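Local coordinates for photosystem II assembly protein Ycf48 (Thermosynechococcus elongatus, PDB 5OJ5) that probably assists the early assembly and repair of photosystem II, and binds the C-terminal extension of the D1 precursor, at residues E195-S207 with P218-F232. Numbering follows the deposited sequence. Where two conformers were deposited one is given.
Sequences EYVAVSSRGSFYS and PHNRTTSRRLHNMGF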
ATOM      1  N   GLU A 195       2.846  13.472  -4.963  1.00 12.53           N
ATOM      2  CA  GLU A 195       3.406  13.785  -3.658  0.61 12.11           C
ATOM      3  C   GLU A 195       3.528  12.514  -2.838  1.00 10.54           C
ATOM      4  O   GLU A 195       2.811  11.535  -3.066  1.00 11.42           O
ATOM      5  CB  GLU A 195       2.450  14.719  -2.926  0.61 13.18           C
ATOM      6  CG  GLU A 195       2.120  15.882  -3.739  0.61 15.95           C
ATOM      7  CD  GLU A 195       0.743  16.497  -3.419  0.61 20.76           C
ATOM      8  OE1 GLU A 195      -0.370  15.798  -3.360  0.61 18.69           O
ATOM      9  OE2 GLU A 195       0.795  17.751  -3.279  0.61 23.58           O
ATOM     10  N   TYR A 196       4.437  12.530  -1.868  1.00 10.08           N
ATOM     11  CA  TYR A 196       4.584  11.400  -0.954  1.00  9.66           C
ATOM     12  C   TYR A 196       4.546  11.881   0.479  1.00  9.38           C
ATOM     13  O   TYR A 196       4.934  13.006   0.792  1.00 10.11           O
ATOM     14  CB  TYR A 196       5.915  10.666  -1.220  1.00 11.15           C
ATOM     15  CG  TYR A 196       5.984   9.962  -2.555  1.00 12.37           C
ATOM     16  CD1 TYR A 196       5.628   8.615  -2.656  1.00 13.28           C
ATOM     17  CD2 TYR A 196       6.384  10.624  -3.715  1.00 14.97           C
ATOM     18  CE1 TYR A 196       5.730   7.920  -3.852  1.00 16.23           C
ATOM     19  CE2 TYR A 196       6.473   9.923  -4.936  1.00 16.86           C
ATOM     20  CZ  TYR A 196       6.161   8.579  -4.985  1.00 17.92           C
ATOM     21  OH  TYR A 196       6.287   7.911  -6.188  1.00 20.44           O
ATOM     22  N   VAL A 197       4.109  10.961   1.345  1.00  9.16           N
ATOM     23  CA  VAL A 197       4.141  11.158   2.790  1.00  9.06           C
ATOM     24  C   VAL A 197       4.754   9.921   3.413  1.00  8.69           C
ATOM     25  O   VAL A 197       4.393   8.791   3.066  1.00  9.14           O
ATOM     26  CB  VAL A 197       2.745  11.507   3.353  1.00  9.39           C
ATOM     27  CG1 VAL A 197       1.700  10.391   3.187  1.00 10.44           C
ATOM     28  CG2 VAL A 197       2.859  11.868   4.848  1.00 11.01           C
ATOM     29  N   ALA A 198       5.703  10.135   4.326  1.00  9.00           N
ATOM     30  CA  ALA A 198       6.457   9.060   4.957  1.00  9.38           C
ATOM     31  C   ALA A 198       6.428   9.238   6.468  1.00  9.02           C
ATOM     32  O   ALA A 198       6.728  10.324   6.979  1.00 11.27           O
ATOM     33  CB  ALA A 198       7.898   9.092   4.496  1.00 10.85           C
ATOM     34  N   VAL A 199       6.125   8.188   7.181  1.00  8.97           N
ATOM     35  CA  VAL A 199       6.160   8.183   8.642  1.00  9.14           C
ATOM     36  C   VAL A 199       7.552   7.797   9.100  1.00  9.04           C
ATOM     37  O   VAL A 199       8.147   6.849   8.580  1.00  9.59           O
ATOM     38  CB  VAL A 199       5.095   7.222   9.194  1.00  9.83           C
ATOM     39  CG1 VAL A 199       5.189   7.169  10.728  1.00 10.69           C
ATOM     40  CG2 VAL A 199       3.692   7.692   8.752  1.00 11.68           C
ATOM     41  N   SER A 200       8.098   8.516  10.089  1.00  9.35           N
ATOM     42  CA  SER A 200       9.440   8.227  10.598  1.00  9.97           C
ATOM     43  C   SER A 200       9.468   6.854  11.278  1.00 10.30           C
ATOM     44  O   SER A 200       8.429   6.294  11.639  1.00 10.67           O
ATOM     45  CB  SER A 200       9.878   9.336  11.545  1.00 11.23           C
ATOM     46  OG  SER A 200       9.174   9.294  12.790  1.00 11.88           O
ATOM     47  N   SER A 201      10.686   6.328  11.477  1.00 11.18           N
ATOM     48  CA  SER A 201      10.859   4.921  11.851  0.52 10.88           C
ATOM     49  C   SER A 201      10.016   4.538  13.058  1.00 11.51           C
ATOM     50  O   SER A 201       9.375   3.488  13.056  1.00 13.33           O
ATOM     51  CB  SER A 201      12.337   4.643  12.157  0.52 11.40           C
ATOM     52  OG  SER A 201      13.206   5.004  11.098  0.52 11.81           O
ATOM     53  N   ARG A 202      10.067   5.352  14.119  1.00 12.27           N
ATOM     54  CA  ARG A 202       9.378   5.076  15.363  1.00 13.22           C
ATOM     55  C   ARG A 202       8.140   5.930  15.518  1.00 12.65           C
ATOM     56  O   ARG A 202       7.576   6.022  16.623  1.00 15.11           O
ATOM     57  CB  ARG A 202      10.344   5.222  16.557  1.00 15.54           C
ATOM     58  CG  ARG A 202      11.600   4.357  16.382  1.00 18.62           C
ATOM     59  CD  ARG A 202      11.298   2.880  16.400  1.00 25.92           C
ATOM     60  NE  ARG A 202      10.842   2.484  17.731  1.00 31.96           N
ATOM     61  CZ  ARG A 202      11.631   2.123  18.746  1.00 35.48           C
ATOM     62  NH1 ARG A 202      12.961   2.075  18.632  1.00 35.72           N
ATOM     63  NH2 ARG A 202      11.069   1.813  19.899  1.00 38.53           N
ATOM     64  N   GLY A 203       7.677   6.541  14.429  1.00 11.69           N
ATOM     65  CA  GLY A 203       6.448   7.311  14.461  1.00 12.29           C
ATOM     66  C   GLY A 203       6.525   8.613  15.217  1.00 11.29           C
ATOM     67  O   GLY A 203       5.465   9.177  15.543  1.00 12.11           O
ATOM     68  N   SER A 204       7.722   9.151  15.459  1.00 11.73           N
ATOM     69  CA  SER A 204       7.818  10.431  16.156  0.84 11.64           C
ATOM     70  C   SER A 204       7.284  11.577  15.333  1.00 11.42           C
ATOM     71  O   SER A 204       6.759  12.547  15.888  1.00 13.31           O
ATOM     72  CB  SER A 204       9.263  10.716  16.535  0.84 12.98           C
ATOM     73  OG  SER A 204       9.690   9.883  17.602  0.84 14.59           O
ATOM     74  N   PHE A 205       7.460  11.509  13.995  1.00 11.46           N
ATOM     75  CA  PHE A 205       7.070  12.599  13.116  1.00 11.70           C
ATOM     76  C   PHE A 205       6.832  12.039  11.715  1.00 10.01           C
ATOM     77  O   PHE A 205       6.902  10.829  11.497  1.00 10.15           O
ATOM     78  CB  PHE A 205       8.013  13.792  13.260  1.00 13.65           C
ATOM     79  CG  PHE A 205       9.439  13.494  12.915  1.00 13.78           C
ATOM     80  CD1 PHE A 205       9.844  13.455  11.581  1.00 14.34           C
ATOM     81  CD2 PHE A 205      10.393  13.239  13.908  1.00 15.75           C
ATOM     82  CE1 PHE A 205      11.172  13.201  11.247  1.00 16.28           C
ATOM     83  CE2 PHE A 205      11.716  12.980  13.564  1.00 17.32           C
ATOM     84  CZ  PHE A 205      12.084  12.926  12.242  1.00 17.26           C
ATOM     85  N   TYR A 206       6.494  12.913  10.762  1.00 10.23           N
ATOM     86  CA  TYR A 206       6.322  12.493   9.384  1.00 10.49           C
ATOM     87  C   TYR A 206       7.018  13.494   8.497  1.00 10.67           C
ATOM     88  O   TYR A 206       7.392  14.583   8.929  1.00 11.88           O
ATOM     89  CB  TYR A 206       4.846  12.303   9.031  1.00 10.93           C
ATOM     90  CG  TYR A 206       4.014  13.556   8.975  1.00 10.80           C
ATOM     91  CD1 TYR A 206       3.723  14.189   7.744  1.00 11.58           C
ATOM     92  CD2 TYR A 206       3.439  14.107  10.119  1.00 11.65           C
ATOM     93  CE1 TYR A 206       2.937  15.316   7.680  1.00 12.50           C
ATOM     94  CE2 TYR A 206       2.642  15.255  10.045  1.00 13.27           C
ATOM     95  CZ  TYR A 206       2.395  15.836   8.816  1.00 12.95           C
ATOM     96  OH  TYR A 206       1.599  16.964   8.781  1.00 15.94           O
ATOM     97  N   SER A 207       7.166  13.102   7.238  1.00  9.72           N
ATOM     98  CA  SER A 207       7.812  13.942   6.245  1.00 10.68           C
ATOM     99  C   SER A 207       6.992  13.916   4.960  1.00 10.15           C
ATOM    100  O   SER A 207       6.349  12.915   4.640  1.00 10.38           O
ATOM    101  CB  SER A 207       9.230  13.511   5.945  1.00 12.88           C
ATOM    102  OG  SER A 207       9.999  13.519   7.156  1.00 13.86           O
ATOM    103  N   PRO A 218      10.180  17.741   7.086  1.00 12.85           N
ATOM    104  CA  PRO A 218       9.643  17.100   8.295  1.00 13.40           C
ATOM    105  C   PRO A 218       8.534  17.937   8.907  1.00 13.20           C
ATOM    106  O   PRO A 218       8.511  19.170   8.803  1.00 15.37           O
ATOM    107  CB  PRO A 218      10.862  17.062   9.227  1.00 16.33           C
ATOM    108  CG  PRO A 218      11.675  18.257   8.824  1.00 18.76           C
ATOM    109  CD  PRO A 218      11.484  18.383   7.334  1.00 16.73           C
ATOM    110  N   HIS A 219       7.625  17.246   9.566  1.00 12.08           N
ATOM    111  CA  HIS A 219       6.478  17.841  10.254  1.00 12.95           C
ATOM    112  C   HIS A 219       6.317  17.122  11.593  1.00 12.46           C
ATOM    113  O   HIS A 219       6.338  15.892  11.641  1.00 12.73           O
ATOM    114  CB  HIS A 219       5.192  17.637   9.458  1.00 13.90           C
ATOM    115  CG  HIS A 219       5.248  18.170   8.081  1.00 14.76           C
ATOM    116  ND1 HIS A 219       5.002  19.481   7.767  1.00 20.42           N
ATOM    117  CD2 HIS A 219       5.577  17.552   6.926  1.00 14.98           C
ATOM    118  CE1 HIS A 219       5.143  19.634   6.455  1.00 19.74           C
ATOM    119  NE2 HIS A 219       5.460  18.464   5.926  1.00 16.59           N
ATOM    120  N   ASN A 220       6.209  17.844  12.707  0.64 15.59           N
ATOM    121  CA  ASN A 220       5.986  17.108  13.958  0.64 15.37           C
ATOM    122  C   ASN A 220       4.592  16.480  13.969  0.64 14.67           C
ATOM    123  O   ASN A 220       3.643  16.956  13.333  0.64 15.22           O
ATOM    124  CB  ASN A 220       6.148  17.979  15.218  0.64 16.90           C
ATOM    125  CG  ASN A 220       6.556  17.162  16.476  0.64 17.89           C
ATOM    126  OD1 ASN A 220       6.682  15.909  16.459  0.64 16.87           O
ATOM    127  ND2 ASN A 220       6.811  17.894  17.577  0.64 21.60           N
ATOM    128  N   ARG A 221       4.478  15.384  14.690  1.00 14.84           N
ATOM    129  CA  ARG A 221       3.194  14.730  14.920  1.00 14.51           C
ATOM    130  C   ARG A 221       2.319  15.630  15.795  1.00 13.85           C
ATOM    131  O   ARG A 221       2.787  16.557  16.460  1.00 15.19           O
ATOM    132  CB  ARG A 221       3.363  13.320  15.497  1.00 14.06           C
ATOM    133  CG  ARG A 221       3.725  13.262  16.970  1.00 13.15           C
ATOM    134  CD  ARG A 221       3.851  11.832  17.357  1.00 13.35           C
ATOM    135  NE  ARG A 221       4.008  11.633  18.796  1.00 13.19           N
ATOM    136  CZ  ARG A 221       5.156  11.719  19.452  1.00 13.59           C
ATOM    137  NH1 ARG A 221       6.278  12.037  18.818  1.00 14.37           N
ATOM    138  NH2 ARG A 221       5.168  11.516  20.771  1.00 14.92           N
ATOM    139  N   THR A 222       1.024  15.343  15.798  1.00 14.51           N
ATOM    140  CA  THR A 222       0.055  16.192  16.451  1.00 15.74           C
ATOM    141  C   THR A 222      -0.709  15.442  17.528  1.00 15.78           C
ATOM    142  O   THR A 222      -1.703  15.970  18.074  1.00 19.16           O
ATOM    143  CB  THR A 222      -0.855  16.874  15.436  1.00 20.04           C
ATOM    144  OG1 THR A 222      -1.397  15.880  14.573  1.00 21.55           O
ATOM    145  CG2 THR A 222      -0.058  17.891  14.587  1.00 22.10           C
ATOM    146  N   THR A 223      -0.236  14.255  17.898  1.00 15.07           N
ATOM    147  CA  THR A 223      -0.760  13.487  19.001  1.00 15.76           C
ATOM    148  C   THR A 223       0.398  12.977  19.826  1.00 14.42           C
ATOM    149  O   THR A 223       1.478  12.743  19.287  1.00 14.49           O
ATOM    150  CB  THR A 223      -1.504  12.217  18.491  1.00 17.32           C
ATOM    151  OG1 THR A 223      -0.681  11.431  17.622  1.00 16.76           O
ATOM    152  CG2 THR A 223      -2.741  12.601  17.694  1.00 19.18           C
ATOM    153  N   SER A 224       0.154  12.760  21.129  0.76 14.38           N
ATOM    154  CA  SER A 224       1.171  12.077  21.918  0.76 15.04           C
ATOM    155  C   SER A 224       1.425  10.673  21.396  0.76 13.40           C
ATOM    156  O   SER A 224       2.584  10.246  21.301  0.76 14.50           O
ATOM    157  CB  SER A 224       0.754  12.013  23.376  0.76 16.68           C
ATOM    158  OG  SER A 224       0.539  13.317  23.893  0.76 17.80           O
ATOM    159  N   ARG A 225       0.354   9.951  21.051  1.00 14.48           N
ATOM    160  CA  ARG A 225       0.489   8.615  20.470  1.00 15.67           C
ATOM    161  C   ARG A 225       1.355   8.694  19.204  1.00 13.26           C
ATOM    162  O   ARG A 225       1.229   9.624  18.408  1.00 13.71           O
ATOM    163  CB  ARG A 225      -0.916   8.109  20.100  1.00 17.21           C
ATOM    164  CG  ARG A 225      -1.842   7.794  21.265  1.00 19.62           C
ATOM    165  CD  ARG A 225      -3.293   7.758  20.833  1.00 21.83           C
ATOM    166  NE  ARG A 225      -4.172   7.617  22.000  1.00 25.13           N
ATOM    167  CZ  ARG A 225      -4.524   6.457  22.522  1.00 27.89           C
ATOM    168  NH1 ARG A 225      -4.124   5.318  21.975  1.00 30.10           N
ATOM    169  NH2 ARG A 225      -5.309   6.434  23.587  1.00 29.18           N
ATOM    170  N   ARG A 226       2.230   7.708  19.021  1.00 13.09           N
ATOM    171  CA  ARG A 226       3.091   7.705  17.846  1.00 11.99           C
ATOM    172  C   ARG A 226       2.294   7.425  16.576  1.00 11.81           C
ATOM    173  O   ARG A 226       1.286   6.704  16.580  1.00 12.37           O
ATOM    174  CB  ARG A 226       4.202   6.669  18.004  1.00 13.55           C
ATOM    175  CG  ARG A 226       5.145   6.896  19.162  1.00 16.03           C
ATOM    176  CD  ARG A 226       5.825   8.241  19.065  1.00 18.46           C
ATOM    177  NE  ARG A 226       6.762   8.462  20.161  1.00 20.14           N
ATOM    178  CZ  ARG A 226       7.997   7.994  20.197  1.00 18.59           C
ATOM    179  NH1 ARG A 226       8.476   7.314  19.177  1.00 19.46           N
ATOM    180  NH2 ARG A 226       8.808   8.278  21.227  1.00 20.50           N
ATOM    181  N   LEU A 227       2.796   7.994  15.474  1.00 11.73           N
ATOM    182  CA  LEU A 227       2.214   7.732  14.170  1.00 11.44           C
ATOM    183  C   LEU A 227       2.525   6.323  13.719  1.00 11.09           C
ATOM    184  O   LEU A 227       3.616   5.790  13.948  1.00 13.03           O
ATOM    185  CB  LEU A 227       2.843   8.691  13.162  1.00 11.49           C
ATOM    186  CG  LEU A 227       2.429  10.134  13.269  1.00 12.63           C
ATOM    187  CD1 LEU A 227       3.382  11.016  12.546  1.00 13.83           C
ATOM    188  CD2 LEU A 227       0.988  10.286  12.661  1.00 16.86           C
ATOM    189  N   HIS A 228       1.555   5.713  13.058  1.00 11.78           N
ATOM    190  CA  HIS A 228       1.753   4.427  12.427  0.59 11.66           C
ATOM    191  C   HIS A 228       1.730   4.478  10.908  1.00 10.24           C
ATOM    192  O   HIS A 228       2.601   3.922  10.244  1.00 11.94           O
ATOM    193  CB  HIS A 228       0.721   3.392  12.842  0.59 13.32           C
ATOM    194  CG  HIS A 228       1.035   2.088  12.220  0.59 15.04           C
ATOM    195  ND1 HIS A 228       2.241   1.458  12.453  0.59 18.52           N
ATOM    196  CD2 HIS A 228       0.428   1.396  11.227  0.59 15.56           C
ATOM    197  CE1 HIS A 228       2.323   0.378  11.704  0.59 18.24           C
ATOM    198  NE2 HIS A 228       1.235   0.313  10.956  0.59 16.73           N
ATOM    199  N   ASN A 229       0.734   5.149  10.325  1.00  9.88           N
ATOM    200  CA  ASN A 229       0.572   5.213   8.876  1.00 10.11           C
ATOM    201  C   ASN A 229      -0.086   6.531   8.519  1.00  9.47           C
ATOM    202  O   ASN A 229      -0.790   7.114   9.343  1.00 10.12           O
ATOM    203  CB  ASN A 229      -0.231   4.007   8.344  1.00 10.05           C
ATOM    204  CG  ASN A 229      -0.028   3.731   6.865  1.00  9.67           C
ATOM    205  OD1 ASN A 229       0.695   4.457   6.161  1.00  9.84           O
ATOM    206  ND2 ASN A 229      -0.662   2.665   6.377  1.00 10.86           N
ATOM    207  N   MET A 230       0.177   6.986   7.296  1.00  9.45           N
ATOM    208  CA  MET A 230      -0.421   8.220   6.787  1.00  9.81           C
ATOM    209  C   MET A 230      -0.605   8.073   5.296  1.00  9.50           C
ATOM    210  O   MET A 230       0.181   7.377   4.630  1.00 10.17           O
ATOM    211  CB  MET A 230       0.444   9.448   7.019  1.00  9.85           C
ATOM    212  CG  MET A 230       0.593   9.776   8.489  1.00 10.65           C
ATOM    213  SD  MET A 230       1.615  11.238   8.799  1.00 11.28           S
ATOM    214  CE  MET A 230       0.509  12.495   8.208  1.00 13.28           C
ATOM    215  N   GLY A 231      -1.591   8.791   4.747  1.00  9.24           N
ATOM    216  CA  GLY A 231      -1.835   8.814   3.318  1.00  9.50           C
ATOM    217  C   GLY A 231      -2.694   9.966   2.931  1.00  9.39           C
ATOM    218  O   GLY A 231      -2.912  10.886   3.726  1.00 10.08           O
ATOM    219  N   PHE A 232      -3.173   9.922   1.693  1.00  9.86           N
ATOM    220  CA  PHE A 232      -3.935  11.015   1.111  1.00 10.36           C
ATOM    221  C   PHE A 232      -5.388  10.638   0.948  1.00 11.20           C
ATOM    222  O   PHE A 232      -5.702   9.483   0.664  1.00 13.51           O
ATOM    223  CB  PHE A 232      -3.340  11.383  -0.254  1.00 11.10           C
ATOM    224  CG  PHE A 232      -1.918  11.852  -0.157  1.00 11.23           C
ATOM    225  CD1 PHE A 232      -1.645  13.186   0.041  1.00 12.65           C
ATOM    226  CD2 PHE A 232      -0.848  10.947  -0.253  1.00 12.39           C
ATOM    227  CE1 PHE A 232      -0.327  13.628   0.157  1.00 14.32           C
ATOM    228  CE2 PHE A 232       0.470  11.400  -0.135  1.00 13.27           C
ATOM    229  CZ  PHE A 232       0.713  12.720   0.052  1.00 14.43           C
TER
HETATM  230  O   HOH W   1       3.056   7.125   5.180  1.00 12.40           O
HETATM  231  O   HOH W   2       9.165  11.688  19.705  1.00 26.78           O
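Tyr206 and Met230 meet where two neighbouring blades of the seven-bladed beta-propeller pack together: strands 196-199 and 205-207 belong to one blade, whose outermost strand includes 218-220, and 227-232 begins the next. The Tyr206 ring is sandwiched. Met230 CE lies almost squarely over one face, 3.5 Å from the Tyr206 ring centroid, with SD close by in a Met-aromatic contact; chi3 of 71° folds the methyl back over the ring. His219 CB covers the opposite face in a CH-pi contact, 3.6 Å from the Tyr206 ring centroid, while the imidazole runs nearly parallel to the phenol but slid aside; His219 NE2 is hydrogen-bonded to Thr208 OG1. Further apolar packing comes from Val199, whose CG1 meets Leu227 CB and whose CG2 meets Met230 CG, and from Val197 CG1 against Phe232 CE2.

Backbone hydrogen bonds tie Tyr206 to His219 in both directions, and Leu227 N to Gly203 O. A water bridges the carbonyls of Val197 and Met230. Two guanidiniums of the Arg-rich patch, which starts at Arg202, hold the 200-203 turn and its exit: Arg226 NH1 donates to Arg202 O (3.0 Å) from above the carbonyl plane, whereas Arg221 NH1 reaches a lone pair of Ser204 O at 3.0 Å, nearly straight at 165°.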